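Local coordinates for protein aromatic-amino-acid:2-oxoglutarate transaminase (Candida albicans, PDB 6HND) that probably transfers amino groups between aromatic amino acids and 2-oxoglutarate, using pyridoxal 5'-phosphate as its cofactor, at residues B[202-210]-B[227-238]; B[283-291]-B[399-407]. All coordinates share one frame; numbering follows the deposited sequence.

Contact 1. Residues B[202-210]-B[227-238]; sequences GAKAVPVKI and LLENWEKHYPNL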
loop_
_atom_site.group_PDB
_atom_site.type_symbol
_atom_site.label_atom_id
_atom_site.label_comp_id
_atom_site.label_asym_id
_atom_site.label_seq_id
_atom_site.Cartn_x
_atom_site.Cartn_y
_atom_site.Cartn_z
ATOM N N GLY B 202 -6.330 18.398 4.611
ATOM C CA GLY B 202 -6.647 19.670 5.284
ATOM C C GLY B 202 -8.026 20.254 4.919
ATOM O O GLY B 202 -8.273 21.446 5.214
ATOM N N ALA B 203 -8.927 19.465 4.336
ATOM C CA ALA B 203 -10.231 19.944 3.821
ATOM C C ALA B 203 -11.307 19.816 4.904
ATOM O O ALA B 203 -11.193 18.910 5.771
ATOM C CB ALA B 203 -10.591 19.177 2.574
ATOM N N LYS B 204 -12.300 20.702 4.873
ATOM C CA LYS B 204 -13.519 20.594 5.724
ATOM C C LYS B 204 -14.604 19.830 4.937
ATOM O O LYS B 204 -14.841 20.138 3.746
ATOM C CB LYS B 204 -14.010 21.969 6.206
ATOM C CG LYS B 204 -14.768 21.921 7.537
ATOM C CD LYS B 204 -16.051 22.763 7.627
ATOM C CE LYS B 204 -17.248 22.061 8.264
ATOM N NZ LYS B 204 -17.374 22.323 9.718
ATOM N N ALA B 205 -15.233 18.853 5.584
ATOM C CA ALA B 205 -16.403 18.108 5.072
ATOM C C ALA B 205 -17.677 18.889 5.400
ATOM O O ALA B 205 -17.932 19.181 6.584
ATOM C CB ALA B 205 -16.437 16.739 5.688
ATOM N N VAL B 206 -18.446 19.232 4.373
ATOM C CA VAL B 206 -19.791 19.859 4.514
ATOM C C VAL B 206 -20.817 18.816 4.082
ATOM O O VAL B 206 -20.725 18.261 2.985
ATOM C CB VAL B 206 -19.859 21.165 3.708
ATOM C CG1 VAL B 206 -21.281 21.572 3.379
ATOM C CG2 VAL B 206 -19.109 22.261 4.463
ATOM N N PRO B 207 -21.761 18.478 4.981
ATOM C CA PRO B 207 -22.748 17.439 4.723
ATOM C C PRO B 207 -23.816 17.875 3.711
ATOM O O PRO B 207 -24.261 18.991 3.768
ATOM C CB PRO B 207 -23.352 17.215 6.119
ATOM C CG PRO B 207 -23.277 18.583 6.762
ATOM C CD PRO B 207 -21.953 19.140 6.279
ATOM N N VAL B 208 -24.184 16.981 2.806
ATOM C CA VAL B 208 -25.233 17.177 1.764
ATOM C C VAL B 208 -26.400 16.259 2.142
ATOM O O VAL B 208 -26.194 15.018 2.166
ATOM C CB VAL B 208 -24.679 16.858 0.356
ATOM C CG1 VAL B 208 -25.785 16.670 -0.666
ATOM C CG2 VAL B 208 -23.689 17.910 -0.143
ATOM N N LYS B 209 -27.569 16.829 2.422
ATOM C CA LYS B 209 -28.745 16.079 2.940
ATOM C C LYS B 209 -29.146 14.977 1.953
ATOM O O LYS B 209 -29.056 15.163 0.740
ATOM C CB LYS B 209 -29.956 16.981 3.194
ATOM C CG LYS B 209 -29.737 18.096 4.206
ATOM C CD LYS B 209 -31.019 18.742 4.709
ATOM C CE LYS B 209 -30.769 20.042 5.459
ATOM N NZ LYS B 209 -32.021 20.534 6.078
ATOM N N ILE B 210 -29.552 13.841 2.499
ATOM C CA ILE B 210 -30.098 12.703 1.727
ATOM C C ILE B 210 -31.605 12.726 1.893
ATOM O O ILE B 210 -32.083 12.918 3.016
ATOM C CB ILE B 210 -29.480 11.390 2.210
ATOM C CG1 ILE B 210 -28.076 11.224 1.623
ATOM C CG2 ILE B 210 -30.394 10.223 1.874
ATOM C CD1 ILE B 210 -27.303 10.129 2.280
ATOM N N LEU B 227 -28.128 24.835 -1.117
ATOM C CA LEU B 227 -26.775 24.937 -0.492
ATOM C C LEU B 227 -25.831 25.662 -1.467
ATOM O O LEU B 227 -25.131 26.569 -1.059
ATOM C CB LEU B 227 -26.280 23.525 -0.136
ATOM C CG LEU B 227 -24.860 23.390 0.429
ATOM C CD1 LEU B 227 -24.713 24.130 1.743
ATOM C CD2 LEU B 227 -24.487 21.921 0.618
ATOM N N LEU B 228 -25.850 25.308 -2.745
ATOM C CA LEU B 228 -24.910 25.882 -3.738
ATOM C C LEU B 228 -25.317 27.315 -4.106
ATOM O O LEU B 228 -24.430 28.148 -4.231
ATOM C CB LEU B 228 -24.860 24.952 -4.946
ATOM C CG LEU B 228 -24.021 23.693 -4.730
ATOM C CD1 LEU B 228 -23.954 22.847 -6.003
ATOM C CD2 LEU B 228 -22.625 24.067 -4.275
ATOM N N GLU B 229 -26.605 27.603 -4.242
ATOM C CA GLU B 229 -27.094 28.952 -4.637
ATOM C C GLU B 229 -26.966 29.911 -3.467
ATOM O O GLU B 229 -26.865 31.097 -3.739
ATOM C CB GLU B 229 -28.558 28.934 -5.076
ATOM C CG GLU B 229 -28.766 28.250 -6.418
ATOM C CD GLU B 229 -30.190 28.307 -6.926
ATOM O OE1 GLU B 229 -31.039 28.878 -6.202
ATOM O OE2 GLU B 229 -30.439 27.798 -8.048
ATOM N N ASN B 230 -27.005 29.420 -2.224
ATOM C CA ASN B 230 -27.032 30.282 -1.015
ATOM C C ASN B 230 -25.827 29.915 -0.138
ATOM O O ASN B 230 -25.922 30.009 1.110
ATOM C CB ASN B 230 -28.390 30.202 -0.304
ATOM C CG ASN B 230 -29.561 30.591 -1.192
ATOM O OD1 ASN B 230 -29.656 31.715 -1.662
ATOM N ND2 ASN B 230 -30.459 29.664 -1.470
ATOM N N TRP B 231 -24.702 29.565 -0.758
ATOM C CA TRP B 231 -23.488 29.134 -0.015
ATOM C C TRP B 231 -23.161 30.130 1.101
ATOM O O TRP B 231 -23.016 29.676 2.266
ATOM C CB TRP B 231 -22.280 28.904 -0.933
ATOM C CG TRP B 231 -21.120 28.315 -0.188
ATOM C CD1 TRP B 231 -20.054 28.995 0.337
ATOM C CD2 TRP B 231 -20.956 26.930 0.200
ATOM N NE1 TRP B 231 -19.208 28.123 0.974
ATOM C CE2 TRP B 231 -19.726 26.845 0.896
ATOM C CE3 TRP B 231 -21.703 25.759 0.014
ATOM C CZ2 TRP B 231 -19.241 25.636 1.400
ATOM C CZ3 TRP B 231 -21.203 24.565 0.486
ATOM C CH2 TRP B 231 -19.983 24.501 1.170
ATOM N N GLU B 232 -23.073 31.424 0.774
ATOM C CA GLU B 232 -22.637 32.503 1.714
ATOM C C GLU B 232 -23.547 32.568 2.953
ATOM O O GLU B 232 -23.068 33.019 4.013
ATOM C CB GLU B 232 -22.557 33.843 0.982
ATOM C CG GLU B 232 -21.196 34.070 0.341
ATOM C CD GLU B 232 -21.149 34.903 -0.936
ATOM O OE1 GLU B 232 -21.900 35.918 -1.052
ATOM O OE2 GLU B 232 -20.331 34.550 -1.809
ATOM N N LYS B 233 -24.791 32.101 2.852
ATOM C CA LYS B 233 -25.805 32.217 3.930
ATOM C C LYS B 233 -25.674 31.024 4.876
ATOM O O LYS B 233 -25.840 31.230 6.090
ATOM C CB LYS B 233 -27.206 32.302 3.323
ATOM C CG LYS B 233 -28.156 33.293 3.986
ATOM C CD LYS B 233 -29.521 33.362 3.305
ATOM C CE LYS B 233 -29.497 34.050 1.950
ATOM N NZ LYS B 233 -30.743 33.807 1.176
ATOM N N HIS B 234 -25.398 29.829 4.338
ATOM C CA HIS B 234 -25.172 28.580 5.120
ATOM C C HIS B 234 -23.789 28.568 5.794
ATOM O O HIS B 234 -23.662 28.006 6.899
ATOM C CB HIS B 234 -25.323 27.364 4.207
ATOM C CG HIS B 234 -26.717 27.143 3.748
ATOM N ND1 HIS B 234 -27.162 27.578 2.511
ATOM C CD2 HIS B 234 -27.761 26.533 4.341
ATOM C CE1 HIS B 234 -28.418 27.220 2.349
ATOM N NE2 HIS B 234 -28.812 26.599 3.468
ATOM N N TYR B 235 -22.773 29.082 5.106
ATOM C CA TYR B 235 -21.337 28.873 5.429
ATOM C C TYR B 235 -20.581 30.160 5.098
ATOM O O TYR B 235 -19.726 30.176 4.222
ATOM C CB TYR B 235 -20.818 27.605 4.720
ATOM C CG TYR B 235 -21.437 26.308 5.205
ATOM C CD1 TYR B 235 -21.222 25.859 6.500
ATOM C CD2 TYR B 235 -22.247 25.532 4.391
ATOM C CE1 TYR B 235 -21.798 24.687 6.979
ATOM C CE2 TYR B 235 -22.819 24.349 4.846
ATOM C CZ TYR B 235 -22.596 23.926 6.146
ATOM O OH TYR B 235 -23.144 22.778 6.633
ATOM N N PRO B 236 -20.867 31.282 5.803
ATOM C CA PRO B 236 -20.210 32.559 5.518
ATOM C C PRO B 236 -18.673 32.540 5.646
ATOM O O PRO B 236 -18.041 33.381 5.017
ATOM C CB PRO B 236 -20.817 33.548 6.533
ATOM C CG PRO B 236 -21.437 32.663 7.609
ATOM C CD PRO B 236 -21.859 31.395 6.891
ATOM N N ASN B 237 -18.097 31.605 6.409
ATOM C CA ASN B 237 -16.640 31.633 6.715
ATOM C C ASN B 237 -15.866 30.549 5.946
ATOM O O ASN B 237 -14.637 30.496 6.143
ATOM C CB ASN B 237 -16.422 31.598 8.228
ATOM C CG ASN B 237 -17.005 32.832 8.884
ATOM O OD1 ASN B 237 -17.827 32.729 9.793
ATOM N ND2 ASN B 237 -16.623 34.003 8.392
ATOM N N LEU B 238 -16.538 29.788 5.064
ATOM C CA LEU B 238 -15.954 28.682 4.265
ATOM C C LEU B 238 -15.874 29.082 2.794
ATOM O O LEU B 238 -16.777 29.712 2.248
ATOM C CB LEU B 238 -16.817 27.424 4.403
ATOM C CG LEU B 238 -16.861 26.750 5.779
ATOM C CD1 LEU B 238 -17.675 25.467 5.696
ATOM C CD2 LEU B 238 -15.464 26.444 6.339
HETATM O O HOH W 1 -24.734 21.531 4.714
#
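The phenol ring of Tyr-235 takes Val-206 over one face: CG2 stands above the ring centre, 11° off the normal and 4.2 Å from the centroid, in a CH-pi contact. In the plane of that ring, Leu-227 CD1 and a water lie at the edge. The indole of Trp-231 carries Tyr-235 CB above one face, toward the rim, and meets Val-206 CG1 obliquely, at 3.9 Å from CH2.

The two methyls of Val-206 divide the work. CG1, anti to the backbone N (chi1 159°), reaches Tyr-235 CE2 at 3.5 Å, while CG2, beside that N, goes over the tyrosine face and touches Leu-238 CD1 at 3.7 Å. The indole is held by a bond from Trp-231 NE1 to Leu-238 O (3.2 Å): the oxygen lies in the indole plane, NE1 above the carbonyl plane. One water bridges the segments at the tyrosine's edge, donating to Pro-207 O and bonded to Tyr-235 OH, each at 2.8 Å. Lys-204 lays CD against Leu-238 CD1.

Trp-231 also packs on Val-183 and Leu-185 of strand 183-187. This is a beta-alpha-beta crossover, from strand 204-208 to parallel strand 243-246, its helices covering the sheet edge.

Contact 2. Residues B[283-291]-B[399-407]; sequences YGYLTLPKY and ILKMRLNYS. With PLP (pyridoxal-5'-phosphate), chain E.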
loop_
_atom_site.group_PDB
_atom_site.type_symbol
_atom_site.label_atom_id
_atom_site.label_comp_id
_atom_site.label_asym_id
_atom_site.label_seq_id
_atom_site.Cartn_x
_atom_site.Cartn_y
_atom_site.Cartn_z
ATOM N N TYR B 283 -19.679 -1.554 -5.719
ATOM C CA TYR B 283 -20.640 -2.664 -6.013
ATOM C C TYR B 283 -21.801 -2.212 -6.914
ATOM O O TYR B 283 -22.845 -2.892 -6.891
ATOM C CB TYR B 283 -21.190 -3.259 -4.708
ATOM C CG TYR B 283 -21.290 -2.228 -3.617
ATOM C CD1 TYR B 283 -21.909 -1.027 -3.882
ATOM C CD2 TYR B 283 -20.693 -2.414 -2.380
ATOM C CE1 TYR B 283 -21.950 -0.030 -2.935
ATOM C CE2 TYR B 283 -20.701 -1.410 -1.426
ATOM C CZ TYR B 283 -21.326 -0.208 -1.719
ATOM O OH TYR B 283 -21.408 0.818 -0.824
ATOM N N GLY B 284 -21.603 -1.166 -7.724
ATOM C CA GLY B 284 -22.599 -0.667 -8.688
ATOM C C GLY B 284 -22.836 -1.676 -9.793
ATOM O O GLY B 284 -23.801 -1.504 -10.554
ATOM N N TYR B 285 -21.974 -2.681 -9.912
ATOM C CA TYR B 285 -22.143 -3.760 -10.915
ATOM C C TYR B 285 -23.172 -4.760 -10.387
ATOM O O TYR B 285 -23.796 -5.450 -11.211
ATOM C CB TYR B 285 -20.822 -4.430 -11.290
ATOM C CG TYR B 285 -19.842 -3.485 -11.924
ATOM C CD1 TYR B 285 -20.061 -3.023 -13.203
ATOM C CD2 TYR B 285 -18.704 -3.054 -11.262
ATOM C CE1 TYR B 285 -19.189 -2.150 -13.816
ATOM C CE2 TYR B 285 -17.818 -2.176 -11.873
ATOM C CZ TYR B 285 -18.068 -1.714 -13.152
ATOM O OH TYR B 285 -17.251 -0.836 -13.792
ATOM N N LEU B 286 -23.372 -4.806 -9.066
ATOM C CA LEU B 286 -24.360 -5.719 -8.422
ATOM C C LEU B 286 -25.733 -5.044 -8.443
ATOM O O LEU B 286 -26.165 -4.553 -7.408
ATOM C CB LEU B 286 -23.873 -6.045 -7.011
ATOM C CG LEU B 286 -22.461 -6.630 -6.950
ATOM C CD1 LEU B 286 -22.000 -6.770 -5.507
ATOM C CD2 LEU B 286 -22.367 -7.967 -7.690
ATOM N N THR B 287 -26.361 -4.982 -9.621
ATOM C CA THR B 287 -27.680 -4.338 -9.843
ATOM C C THR B 287 -28.737 -5.326 -9.346
ATOM O O THR B 287 -28.562 -6.526 -9.590
ATOM C CB THR B 287 -27.878 -3.925 -11.312
ATOM O OG1 THR B 287 -27.776 -5.111 -12.109
ATOM C CG2 THR B 287 -26.861 -2.908 -11.781
ATOM N N LEU B 288 -29.760 -4.844 -8.638
ATOM C CA LEU B 288 -30.769 -5.715 -7.979
ATOM C C LEU B 288 -32.146 -5.335 -8.496
ATOM O O LEU B 288 -32.533 -4.175 -8.361
ATOM C CB LEU B 288 -30.681 -5.530 -6.461
ATOM C CG LEU B 288 -29.288 -5.604 -5.848
ATOM C CD1 LEU B 288 -29.344 -5.266 -4.372
ATOM C CD2 LEU B 288 -28.671 -6.972 -6.060
ATOM N N PRO B 289 -32.916 -6.274 -9.092
ATOM C CA PRO B 289 -34.299 -6.005 -9.477
ATOM C C PRO B 289 -35.147 -5.694 -8.238
ATOM O O PRO B 289 -34.786 -6.151 -7.132
ATOM C CB PRO B 289 -34.825 -7.267 -10.171
ATOM C CG PRO B 289 -33.677 -8.262 -10.180
ATOM C CD PRO B 289 -32.525 -7.652 -9.391
ATOM N N LYS B 290 -36.215 -4.907 -8.419
ATOM C CA LYS B 290 -37.073 -4.467 -7.284
ATOM C C LYS B 290 -37.713 -5.701 -6.627
ATOM O O LYS B 290 -37.894 -6.748 -7.288
ATOM C CB LYS B 290 -38.041 -3.354 -7.700
ATOM C CG LYS B 290 -39.324 -3.735 -8.412
ATOM C CD LYS B 290 -40.424 -2.694 -8.172
ATOM C CE LYS B 290 -41.268 -2.398 -9.397
ATOM N NZ LYS B 290 -42.005 -3.594 -9.877
ATOM N N TYR B 291 -37.948 -5.618 -5.327
ATOM C CA TYR B 291 -38.415 -6.760 -4.509
ATOM C C TYR B 291 -39.640 -7.428 -5.147
ATOM O O TYR B 291 -40.605 -6.735 -5.532
ATOM C CB TYR B 291 -38.770 -6.314 -3.091
ATOM C CG TYR B 291 -39.449 -7.380 -2.287
ATOM C CD1 TYR B 291 -38.700 -8.320 -1.604
ATOM C CD2 TYR B 291 -40.834 -7.455 -2.210
ATOM C CE1 TYR B 291 -39.309 -9.320 -0.863
ATOM C CE2 TYR B 291 -41.457 -8.438 -1.450
ATOM C CZ TYR B 291 -40.689 -9.387 -0.797
ATOM O OH TYR B 291 -41.265 -10.381 -0.071
ATOM N N ILE B 399 -19.485 -11.591 -12.559
ATOM C CA ILE B 399 -20.215 -10.515 -11.820
ATOM C C ILE B 399 -21.723 -10.807 -11.860
ATOM O O ILE B 399 -22.382 -10.615 -10.840
ATOM C CB ILE B 399 -19.838 -9.124 -12.393
ATOM C CG1 ILE B 399 -18.396 -8.754 -12.017
ATOM C CG2 ILE B 399 -20.829 -8.053 -11.962
ATOM C CD1 ILE B 399 -17.720 -7.740 -12.945
ATOM N N LEU B 400 -22.256 -11.290 -12.989
ATOM C CA LEU B 400 -23.700 -11.615 -13.117
ATOM C C LEU B 400 -24.071 -12.818 -12.233
ATOM O O LEU B 400 -25.167 -12.773 -11.610
ATOM C CB LEU B 400 -24.052 -11.829 -14.587
ATOM C CG LEU B 400 -23.926 -10.581 -15.454
ATOM C CD1 LEU B 400 -24.327 -10.893 -16.879
ATOM C CD2 LEU B 400 -24.751 -9.431 -14.896
ATOM N N LYS B 401 -23.203 -13.814 -12.075
ATOM C CA LYS B 401 -23.466 -14.937 -11.128
ATOM C C LYS B 401 -23.576 -14.382 -9.706
ATOM O O LYS B 401 -24.521 -14.776 -8.977
ATOM C CB LYS B 401 -22.381 -16.011 -11.170
ATOM C CG LYS B 401 -22.312 -16.841 -12.441
ATOM C CD LYS B 401 -21.324 -17.952 -12.313
ATOM C CE LYS B 401 -21.316 -18.887 -13.502
ATOM N NZ LYS B 401 -20.941 -18.173 -14.739
ATOM N N MET B 402 -22.660 -13.485 -9.335
ATOM C CA MET B 402 -22.657 -12.850 -7.989
ATOM C C MET B 402 -23.932 -12.022 -7.823
ATOM O O MET B 402 -24.489 -12.028 -6.728
ATOM C CB MET B 402 -21.450 -11.932 -7.778
ATOM C CG MET B 402 -20.106 -12.608 -7.984
ATOM S SD MET B 402 -19.065 -12.475 -6.518
ATOM C CE MET B 402 -19.243 -10.736 -6.119
ATOM N N ARG B 403 -24.347 -11.318 -8.879
ATOM C CA ARG B 403 -25.586 -10.493 -8.908
ATOM C C ARG B 403 -26.784 -11.315 -8.419
ATOM O O ARG B 403 -27.552 -10.799 -7.534
ATOM C CB ARG B 403 -25.811 -9.959 -10.326
ATOM C CG ARG B 403 -27.094 -9.173 -10.480
ATOM C CD ARG B 403 -27.214 -8.543 -11.852
ATOM N NE ARG B 403 -28.559 -8.027 -11.999
ATOM C CZ ARG B 403 -29.640 -8.772 -12.276
ATOM N NH1 ARG B 403 -29.559 -10.086 -12.451
ATOM N NH2 ARG B 403 -30.811 -8.173 -12.374
ATOM N N LEU B 404 -26.929 -12.535 -8.960
ATOM C CA LEU B 404 -28.068 -13.456 -8.702
ATOM C C LEU B 404 -28.106 -13.804 -7.228
ATOM O O LEU B 404 -29.225 -13.822 -6.687
ATOM C CB LEU B 404 -27.934 -14.748 -9.509
ATOM C CG LEU B 404 -28.408 -14.673 -10.953
ATOM C CD1 LEU B 404 -28.354 -16.062 -11.579
ATOM C CD2 LEU B 404 -29.808 -14.082 -11.030
ATOM N N ASN B 405 -26.953 -14.138 -6.646
ATOM C CA ASN B 405 -26.841 -14.455 -5.191
ATOM C C ASN B 405 -27.340 -13.257 -4.371
ATOM O O ASN B 405 -28.210 -13.435 -3.486
ATOM C CB ASN B 405 -25.402 -14.728 -4.751
ATOM C CG ASN B 405 -25.100 -16.189 -4.519
ATOM O OD1 ASN B 405 -25.161 -16.664 -3.381
ATOM N ND2 ASN B 405 -24.727 -16.888 -5.582
ATOM N N TYR B 406 -26.754 -12.084 -4.635
ATOM C CA TYR B 406 -27.032 -10.811 -3.934
ATOM C C TYR B 406 -28.515 -10.479 -4.086
ATOM O O TYR B 406 -29.134 -10.077 -3.079
ATOM C CB TYR B 406 -26.093 -9.707 -4.435
ATOM C CG TYR B 406 -24.771 -9.671 -3.710
ATOM C CD1 TYR B 406 -24.670 -9.113 -2.452
ATOM C CD2 TYR B 406 -23.622 -10.220 -4.252
ATOM C CE1 TYR B 406 -23.468 -9.092 -1.761
ATOM C CE2 TYR B 406 -22.409 -10.198 -3.579
ATOM C CZ TYR B 406 -22.329 -9.620 -2.334
ATOM O OH TYR B 406 -21.161 -9.581 -1.647
ATOM N N SER B 407 -29.053 -10.648 -5.298
ATOM C CA SER B 407 -30.477 -10.399 -5.604
ATOM C C SER B 407 -31.332 -11.295 -4.711
ATOM O O SER B 407 -32.277 -10.769 -4.097
ATOM C CB SER B 407 -30.804 -10.604 -7.050
ATOM O OG SER B 407 -32.215 -10.503 -7.267
HETATM N N1 PLP E . -16.327 2.886 -0.264
HETATM C C2 PLP E . -17.480 2.275 -0.024
HETATM C C2A PLP E . -18.726 3.037 -0.323
HETATM C C3 PLP E . -17.510 0.939 0.463
HETATM O O3 PLP E . -18.716 0.337 0.694
HETATM C C4 PLP E . -16.289 0.260 0.714
HETATM C C4A PLP E . -16.319 -1.163 1.127
HETATM C C5 PLP E . -15.086 0.941 0.430
HETATM C C6 PLP E . -15.169 2.234 -0.029
HETATM C C5A PLP E . -13.724 0.375 0.740
HETATM O O4P PLP E . -13.251 -0.648 -0.177
HETATM P P PLP E . -11.753 -1.245 -0.009
HETATM O O1P PLP E . -10.863 -0.094 0.442
HETATM O O2P PLP E . -11.498 -1.790 -1.413
HETATM O O3P PLP E . -11.835 -2.319 1.027
HETATM O O HOH W 2 -30.645 -5.593 -12.294
HETATM O O HOH W 3 -33.443 -8.599 -6.075
#
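Arg-403 NH2 donates to a water 2.6 Å away, which is also bonded to Thr-287 OG1 at 2.9 Å, so that one solvent molecule joins the loop 283-291 to the helix 399-407. The arginine runs extended from CG to NE (chi2 174°, chi3 170°), which carries its guanidinium out to the loop; both the water and Thr-287 OG1 lie in the guanidinium plane, at its edge. Arg-403 NE comes within 2.8 Å of Thr-287 O, which sits obliquely to that plane, and Pro-289 CD approaches the same group, also obliquely. Helix 312-319 supplies Tyr-315 and His-319 as further neighbours of Thr-287.

On the apolar side, Leu-286 divides its two methyls. CD1 lies above one face of the Tyr-406 ring, offset toward the rim, in a CH-pi contact 4.1 Å from the centroid; CD2 meets Met-402 CB. Tyr-285 CB rests on Ile-399 CG2 at 3.7 Å, while the Tyr-285 hydroxyl is hydrogen-bonded to Glu-337. Leu-288 CD2 presses on the helix backbone, 3.8 Å from Ser-407 N. Phe-50 of the second subunit stacks on the Tyr-406 ring.

At the start of the loop, Tyr-283 OH shares a hydrogen bond with O3 of the cofactor (3.1 Å), whichever is donor. Placing a tyrosine hydroxyl beside this phenolic oxygen is characteristic of the pyridoxal phosphate site in aminotransferases of this family, and here the helix packs against the loop that leads on from that residue.

In the fold
Contacts 1 and 2 have centres 35 Å apart, and their nearest atoms are about 11 Å from each other, so they do not touch. Contact 1 closes first along the chain, at the 204-208 edge of the seven-stranded mixed sheet. The chain then passes through strands 243-246 and 276-280 of that sheet, and contact 2 opens in the loop after the latter, joined by the much later helix 392-418. Contact 1 packs helices on the sheet edge, away from the cofactor, whereas contact 2 ties the cofactor loop to a helix that also meets the second subunit.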